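Local coordinates for mRNA-capping enzyme subunit alpha (Saccharomyces cerevisiae, PDB 3KYH), which carries out the second step of mRNA capping, transferring GMP from GTP to the 5'-diphosphate end of RNA through a covalent enzyme-GMP intermediate, at residues Q91-I96 and Y103-F108; R109-P114 and T124-T129; K181-L186 and P198-M203. One frame throughout, in Å; residues are numbered along the deposited sequence.

Interaction 1. Residues Q91-I96 and Y103-F108; sequences QGCFMI and YLVNGF
C93 meets F108 and V105 because its SG stands opposite the backbone N (chi1 -166°), while M95 turns CG back beside its own N (chi1 -69°) and sets it near V105 CG2, 3.9 Å away. Strands 91-96 and 102-105 form an antiparallel beta hairpin. Y103 N donates to M95 O at 2.7 Å, in the carbonyl plane and on a lone pair; V105 N reaches C93 O by a more bent bond, and the return bond from M95 N to Y103 O is weak. C93, M95, Y103 and V105 lie on one face of the sheet. There M95 CB touches Y103 CB at 3.5 Å, and C93 SG sits obliquely to the F108 ring, 4.5 Å from its centroid. On the other face, F94 and L104 run side by side, with F94 CE1 3.6 Å from L104 CG. With only an alanine at F94, L104 would probably lose its cross-strand neighbour and that patch of the sheet its cover. In the loop that follows, F108 carries the buried face onward to the rings of F110, F197 and F199. Polar bonding is thus confined largely to the backbone, while C93, M95 and V105 supply a mainly apolar, largely buried face.

Interaction 2. Residues R109-P114 and T124-T129; sequences RFPRLP and TLQDGT
R112 closes over L125 inside the irregular loop that links strand 102-105 to strand 129-139 in the catalytic nucleotidyltransferase domain. Neither segment is helix or strand; their touching parts run 111° apart, and P111 lies nearest L125. The R112 side chain wraps round a single acceptor, L125 O. CB is 4.3 Å from that oxygen, CG comes to 3.9 Å, and CD comes to 3.1 Å from L125 O. The bends at chi2 (129°) and chi3 curve the chain past the oxygen, NE and CZ both 3.9 Å from it, and bring NH1 to donate to L125 O at 3.0 Å with 156° at the hydrogen. L125 O is at the edge of the guanidinium, near its plane, but NH1 stands well above the carbonyl plane and uses no lone pair. D127 OD2, 6.7 Å from R112 NH1, offers an opposite charge without contact. Beside this grip, T124 OG1 rests against P111 CB at 3.7 Å; it is hydrogen-bonded to E120 O, and weakly to L121 O, in the same loop. The ring of F110 leads away to F179, which it meets edge-to-face, and to Y183 of helix 168-189, while D127 N is bonded to N159 OD1. At its base, F110 stays with 124-129: its CB lies 3.9 Å from Q126 CB.

Interaction 3. Residues K181-L186 and P198-M203; sequences KPYFDL and PFKISM
Y183 and I201 mark the closest backbone approach between helix 181-186 and strand 200-203, their CA atoms 8.5 Å apart. The two axes come within 9.9 Å and their directions differ by 133°, so the segments cross aslant, the helix lying against the face of strand 200-203 that carries I201; that strand runs parallel to strand 146-152. Both residues send CB toward the other segment. In Y183, chi1 of 169° holds CG trans to N and sends the ring out from the helix, and I201 CB settles over one of its faces, 4.2 Å from the centroid and displaced toward the rim: a CH-pi contact. The isoleucine's CD1 lies on the same side of the ring, past its rim, 3.5 Å from Y183 CE1. Beyond the ring, K200 CG passes Y183 OH at 4.1 Å, and K200 NZ lies near the plane of the F184 ring, 4.5 Å from CE1, at its edge and not over its face. F180 and M152 add further cover to I201, and F110 adds cover to Y183. With no clear hydrogen bond joining helix and strand, the contact is chiefly apolar, made by an aliphatic branch against an aromatic face.

Overall arrangement
The three contacts follow one another along the chain, each closing before the next opens, and all lie in the catalytic domain on one side of the chain's centre. Their centres form a triangle, about 14 Å from interaction 1 to each of the others and about 13 Å between interactions 2 and 3. Interactions 1 and 3 reach the same mixed sheet, through hairpin 91-96/102-105 and strand 200-203; there F108 packs on P198 and M95 on F199. Interaction 2 bridges them: Q91 meets L125, while F110 and P111 pack on Y183 and P182 of helix 168-189. Together they pack hairpin, loop, helix and strand 200-203 against one another, mainly through apolar side chains, away from the GMP-accepting K72.

Interaction 1. Residues Q91-I96 and Y103-F108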
# COMPACT_ATOMS: atom_id res chain seq x y z
N GLN C 91 32.73 -37.51 18.05
CA GLN C 91 31.99 -38.26 17.02
C GLN C 91 30.52 -37.83 16.82
O GLN C 91 29.79 -37.56 17.79
CB GLN C 91 32.09 -39.77 17.22
CG GLN C 91 31.82 -40.60 15.95
CD GLN C 91 31.72 -42.10 16.21
OE1 GLN C 91 31.97 -42.92 15.32
NE2 GLN C 91 31.33 -42.47 17.44
N GLY C 92 30.10 -37.83 15.56
CA GLY C 92 28.78 -37.35 15.21
C GLY C 92 27.89 -38.37 14.53
O GLY C 92 28.31 -39.04 13.59
N CYS C 93 26.64 -38.39 14.98
CA CYS C 93 25.62 -39.32 14.51
C CYS C 93 24.57 -38.58 13.68
O CYS C 93 23.74 -37.85 14.24
CB CYS C 93 24.97 -40.02 15.71
SG CYS C 93 24.01 -41.43 15.19
N PHE C 94 24.64 -38.77 12.36
CA PHE C 94 23.88 -37.95 11.40
C PHE C 94 22.99 -38.70 10.40
O PHE C 94 23.31 -39.83 9.99
CB PHE C 94 24.81 -36.97 10.67
CG PHE C 94 25.26 -35.79 11.52
CD1 PHE C 94 26.01 -35.98 12.70
CD2 PHE C 94 24.99 -34.48 11.10
CE1 PHE C 94 26.41 -34.88 13.46
CE2 PHE C 94 25.43 -33.38 11.84
CZ PHE C 94 26.14 -33.57 13.02
N MET C 95 21.90 -38.03 9.99
CA MET C 95 20.81 -38.65 9.23
C MET C 95 20.37 -37.85 8.00
O MET C 95 19.97 -36.70 8.12
CB MET C 95 19.59 -38.87 10.15
CG MET C 95 19.75 -39.92 11.23
SD MET C 95 20.28 -41.56 10.65
CE MET C 95 19.28 -42.65 11.70
N ILE C 96 20.36 -38.50 6.83
CA ILE C 96 20.05 -37.82 5.56
C ILE C 96 18.75 -38.32 4.87
O ILE C 96 18.73 -39.40 4.24
CB ILE C 96 21.31 -37.79 4.62
CG1 ILE C 96 21.62 -39.16 4.00
CG2 ILE C 96 22.54 -37.28 5.39
CD1 ILE C 96 22.89 -39.22 3.18
N TYR C 103 20.00 -34.86 10.15
CA TYR C 103 19.52 -35.03 11.53
C TYR C 103 20.63 -35.36 12.55
O TYR C 103 21.65 -35.92 12.16
CB TYR C 103 18.28 -35.95 11.56
CG TYR C 103 17.09 -35.37 10.77
CD1 TYR C 103 16.81 -35.79 9.47
CD2 TYR C 103 16.28 -34.38 11.33
CE1 TYR C 103 15.72 -35.23 8.75
CE2 TYR C 103 15.22 -33.81 10.63
CZ TYR C 103 14.94 -34.24 9.35
OH TYR C 103 13.89 -33.65 8.69
N LEU C 104 20.46 -34.94 13.81
CA LEU C 104 21.51 -35.12 14.84
C LEU C 104 21.12 -35.92 16.08
O LEU C 104 20.70 -35.39 17.11
CB LEU C 104 22.19 -33.80 15.26
CG LEU C 104 23.69 -33.86 15.63
CD1 LEU C 104 24.33 -32.54 15.29
CD2 LEU C 104 24.12 -34.26 17.06
N VAL C 105 21.36 -37.22 15.98
CA VAL C 105 21.09 -38.16 17.07
C VAL C 105 22.13 -38.04 18.19
O VAL C 105 23.20 -37.46 18.00
CB VAL C 105 21.02 -39.60 16.53
CG1 VAL C 105 19.88 -40.34 17.21
CG2 VAL C 105 20.74 -39.61 15.02
N ASN C 106 21.80 -38.59 19.36
CA ASN C 106 22.65 -38.52 20.55
C ASN C 106 23.82 -39.53 20.56
O ASN C 106 24.52 -39.69 19.55
CB ASN C 106 21.80 -38.57 21.84
CG ASN C 106 21.66 -37.20 22.56
OD1 ASN C 106 21.58 -37.17 23.79
ND2 ASN C 106 21.63 -36.10 21.82
N GLY C 107 24.01 -40.20 21.70
CA GLY C 107 25.18 -41.05 21.98
C GLY C 107 25.36 -42.36 21.23
O GLY C 107 24.57 -43.29 21.38
N PHE C 108 26.42 -42.42 20.43
CA PHE C 108 26.80 -43.64 19.71
C PHE C 108 28.32 -43.73 19.59
O PHE C 108 29.00 -42.78 19.16
CB PHE C 108 26.15 -43.71 18.32
CG PHE C 108 24.71 -44.18 18.31
CD1 PHE C 108 24.37 -45.51 18.61
CD2 PHE C 108 23.69 -43.32 17.91
CE1 PHE C 108 23.04 -45.95 18.55
CE2 PHE C 108 22.36 -43.74 17.84
CZ PHE C 108 22.03 -45.06 18.16

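Interaction 2. Residues R109-P114 and T124-T129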
# COMPACT_ATOMS: atom_id res chain seq x y z
N ARG C 109 28.85 -44.90 19.94
CA ARG C 109 30.29 -45.13 19.88
C ARG C 109 30.67 -46.10 18.76
O ARG C 109 30.82 -47.31 18.98
CB ARG C 109 30.80 -45.59 21.26
CG ARG C 109 30.89 -44.46 22.31
CD ARG C 109 29.57 -44.20 23.06
NE ARG C 109 29.65 -42.99 23.88
CZ ARG C 109 28.96 -42.78 25.00
NH1 ARG C 109 28.12 -43.70 25.49
NH2 ARG C 109 29.13 -41.64 25.66
N PHE C 110 30.79 -45.54 17.56
CA PHE C 110 31.15 -46.33 16.39
C PHE C 110 32.69 -46.42 16.25
O PHE C 110 33.33 -45.37 16.11
CB PHE C 110 30.43 -45.84 15.13
CG PHE C 110 28.91 -45.82 15.25
CD1 PHE C 110 28.16 -44.80 14.64
CD2 PHE C 110 28.21 -46.81 15.98
CE1 PHE C 110 26.77 -44.76 14.77
CE2 PHE C 110 26.80 -46.80 16.09
CZ PHE C 110 26.08 -45.77 15.49
N PRO C 111 33.26 -47.64 16.33
CA PRO C 111 34.69 -47.96 16.55
C PRO C 111 35.51 -48.64 15.44
O PRO C 111 35.53 -48.16 14.30
CB PRO C 111 34.63 -48.92 17.75
CG PRO C 111 33.20 -49.39 17.81
CD PRO C 111 32.46 -48.84 16.64
N ARG C 112 36.30 -49.64 15.85
CA ARG C 112 36.84 -50.70 15.00
C ARG C 112 37.21 -51.89 15.91
O ARG C 112 36.67 -52.05 17.02
CB ARG C 112 38.10 -50.24 14.30
CG ARG C 112 37.94 -49.52 12.98
CD ARG C 112 38.76 -48.24 13.11
NE ARG C 112 39.38 -47.78 11.86
CZ ARG C 112 39.53 -46.51 11.52
NH1 ARG C 112 39.10 -45.54 12.32
NH2 ARG C 112 40.12 -46.20 10.35
N LEU C 113 38.10 -52.75 15.41
CA LEU C 113 38.91 -53.63 16.25
C LEU C 113 40.12 -54.08 15.40
O LEU C 113 40.12 -55.21 14.89
CB LEU C 113 38.12 -54.83 16.81
CG LEU C 113 38.50 -55.32 18.22
CD1 LEU C 113 37.35 -54.97 19.16
CD2 LEU C 113 38.77 -56.83 18.28
N PRO C 114 41.14 -53.19 15.23
CA PRO C 114 42.34 -53.56 14.44
C PRO C 114 43.31 -54.48 15.18
O PRO C 114 43.93 -55.34 14.53
CB PRO C 114 42.99 -52.21 14.09
CG PRO C 114 42.39 -51.20 15.03
CD PRO C 114 41.27 -51.84 15.82
N THR C 124 38.88 -46.62 20.59
CA THR C 124 38.89 -46.68 19.12
C THR C 124 37.64 -46.02 18.51
O THR C 124 36.69 -45.73 19.24
CB THR C 124 38.97 -48.13 18.67
OG1 THR C 124 37.93 -48.85 19.33
CG2 THR C 124 40.30 -48.74 19.06
N LEU C 125 37.65 -45.80 17.20
CA LEU C 125 36.64 -44.93 16.56
C LEU C 125 36.38 -45.22 15.06
O LEU C 125 37.08 -46.04 14.47
CB LEU C 125 37.00 -43.46 16.81
CG LEU C 125 36.11 -42.48 17.60
CD1 LEU C 125 35.31 -41.66 16.62
CD2 LEU C 125 35.19 -43.07 18.69
N GLN C 126 35.37 -44.54 14.48
CA GLN C 126 34.98 -44.64 13.05
C GLN C 126 34.91 -43.24 12.44
O GLN C 126 34.34 -42.34 13.04
CB GLN C 126 33.60 -45.32 12.93
CG GLN C 126 33.30 -45.98 11.58
CD GLN C 126 33.46 -47.51 11.59
OE1 GLN C 126 33.14 -48.16 12.60
NE2 GLN C 126 33.89 -48.09 10.43
N ASP C 127 35.51 -43.09 11.25
CA ASP C 127 35.70 -41.79 10.52
C ASP C 127 35.57 -42.07 9.05
O ASP C 127 36.35 -42.88 8.51
CB ASP C 127 37.12 -41.20 10.76
CG ASP C 127 37.47 -39.95 9.88
OD1 ASP C 127 36.92 -39.68 8.77
OD2 ASP C 127 38.42 -39.24 10.29
N GLY C 128 34.66 -41.33 8.42
CA GLY C 128 34.29 -41.48 7.01
C GLY C 128 33.52 -42.76 6.75
O GLY C 128 34.05 -43.71 6.14
N THR C 129 32.28 -42.81 7.22
CA THR C 129 31.46 -44.01 7.05
C THR C 129 30.00 -43.73 6.64
O THR C 129 29.21 -43.21 7.44
CB THR C 129 31.62 -44.96 8.27
OG1 THR C 129 33.00 -45.32 8.43
CG2 THR C 129 30.76 -46.21 8.15

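Interaction 3. Residues K181-L186 and P198-M203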
# COMPACT_ATOMS: atom_id res chain seq x y z
N LYS C 181 29.92 -55.35 13.51
CA LYS C 181 30.66 -56.16 14.48
C LYS C 181 31.02 -55.33 15.77
O LYS C 181 30.52 -55.68 16.84
CB LYS C 181 31.88 -56.82 13.79
CG LYS C 181 32.21 -58.27 14.11
CD LYS C 181 32.94 -58.42 15.44
CE LYS C 181 34.12 -59.36 15.39
NZ LYS C 181 34.99 -58.92 16.54
N PRO C 182 31.76 -54.19 15.65
CA PRO C 182 32.09 -53.32 16.79
C PRO C 182 30.92 -52.57 17.44
O PRO C 182 30.97 -52.34 18.64
CB PRO C 182 33.06 -52.31 16.20
CG PRO C 182 32.59 -52.17 14.84
CD PRO C 182 32.30 -53.59 14.42
N TYR C 183 29.90 -52.18 16.67
CA TYR C 183 28.63 -51.81 17.32
C TYR C 183 28.23 -53.02 18.18
O TYR C 183 28.12 -52.88 19.39
CB TYR C 183 27.51 -51.39 16.34
CG TYR C 183 26.12 -51.26 16.96
CD1 TYR C 183 25.56 -50.00 17.20
CD2 TYR C 183 25.35 -52.39 17.30
CE1 TYR C 183 24.27 -49.86 17.78
CE2 TYR C 183 24.06 -52.27 17.89
CZ TYR C 183 23.53 -51.00 18.12
OH TYR C 183 22.28 -50.87 18.69
N PHE C 184 28.13 -54.20 17.57
CA PHE C 184 27.44 -55.31 18.24
C PHE C 184 28.17 -55.83 19.47
O PHE C 184 27.57 -55.96 20.54
CB PHE C 184 27.04 -56.43 17.28
CG PHE C 184 25.74 -57.11 17.67
CD1 PHE C 184 24.53 -56.64 17.17
CD2 PHE C 184 25.74 -58.17 18.57
CE1 PHE C 184 23.32 -57.22 17.55
CE2 PHE C 184 24.54 -58.77 18.96
CZ PHE C 184 23.32 -58.29 18.45
N ASP C 185 29.46 -56.10 19.29
CA ASP C 185 30.40 -56.45 20.37
C ASP C 185 30.29 -55.47 21.52
O ASP C 185 29.99 -55.88 22.64
CB ASP C 185 31.82 -56.49 19.83
CG ASP C 185 32.07 -57.68 18.93
OD1 ASP C 185 33.12 -58.33 19.09
OD2 ASP C 185 31.19 -57.99 18.10
N LEU C 186 30.47 -54.18 21.21
CA LEU C 186 30.40 -53.08 22.17
C LEU C 186 29.11 -53.07 22.97
O LEU C 186 29.10 -52.68 24.13
CB LEU C 186 30.54 -51.75 21.42
CG LEU C 186 30.63 -50.37 22.07
CD1 LEU C 186 31.43 -49.50 21.11
CD2 LEU C 186 29.24 -49.78 22.34
N PRO C 198 19.68 -44.33 21.40
CA PRO C 198 18.22 -44.11 21.40
C PRO C 198 17.35 -45.18 20.77
O PRO C 198 16.14 -45.16 20.95
CB PRO C 198 18.06 -42.83 20.56
CG PRO C 198 19.24 -42.84 19.66
CD PRO C 198 20.35 -43.33 20.57
N PHE C 199 17.97 -46.09 20.01
CA PHE C 199 17.26 -47.01 19.13
C PHE C 199 18.18 -48.12 18.61
O PHE C 199 19.38 -47.89 18.51
CB PHE C 199 16.64 -46.21 17.99
CG PHE C 199 17.63 -45.66 16.96
CD1 PHE C 199 18.55 -46.48 16.28
CD2 PHE C 199 17.51 -44.35 16.52
CE1 PHE C 199 19.32 -45.97 15.23
CE2 PHE C 199 18.33 -43.82 15.52
CZ PHE C 199 19.22 -44.64 14.86
N LYS C 200 17.63 -49.27 18.24
CA LYS C 200 18.44 -50.42 17.83
C LYS C 200 18.94 -50.43 16.36
O LYS C 200 18.40 -49.72 15.50
CB LYS C 200 17.73 -51.74 18.18
CG LYS C 200 18.71 -52.88 18.47
CD LYS C 200 18.09 -54.27 18.39
CE LYS C 200 19.08 -55.22 17.72
NZ LYS C 200 18.92 -56.65 18.05
N ILE C 201 19.99 -51.21 16.10
CA ILE C 201 20.56 -51.39 14.75
C ILE C 201 20.61 -52.87 14.34
O ILE C 201 20.80 -53.74 15.19
CB ILE C 201 21.92 -50.67 14.60
CG1 ILE C 201 21.69 -49.16 14.56
CG2 ILE C 201 22.61 -51.01 13.28
CD1 ILE C 201 21.63 -48.51 15.91
N SER C 202 20.31 -53.15 13.07
CA SER C 202 20.40 -54.51 12.54
C SER C 202 20.72 -54.49 11.08
O SER C 202 20.43 -53.48 10.40
CB SER C 202 19.15 -55.35 12.81
OG SER C 202 19.40 -56.70 12.42
N MET C 203 21.30 -55.59 10.61
CA MET C 203 21.58 -55.79 9.19
C MET C 203 20.30 -56.07 8.36
O MET C 203 19.38 -56.71 8.86
CB MET C 203 22.64 -56.89 8.99
CG MET C 203 24.03 -56.53 9.51
SD MET C 203 25.15 -55.65 8.41
CE MET C 203 25.87 -57.08 7.57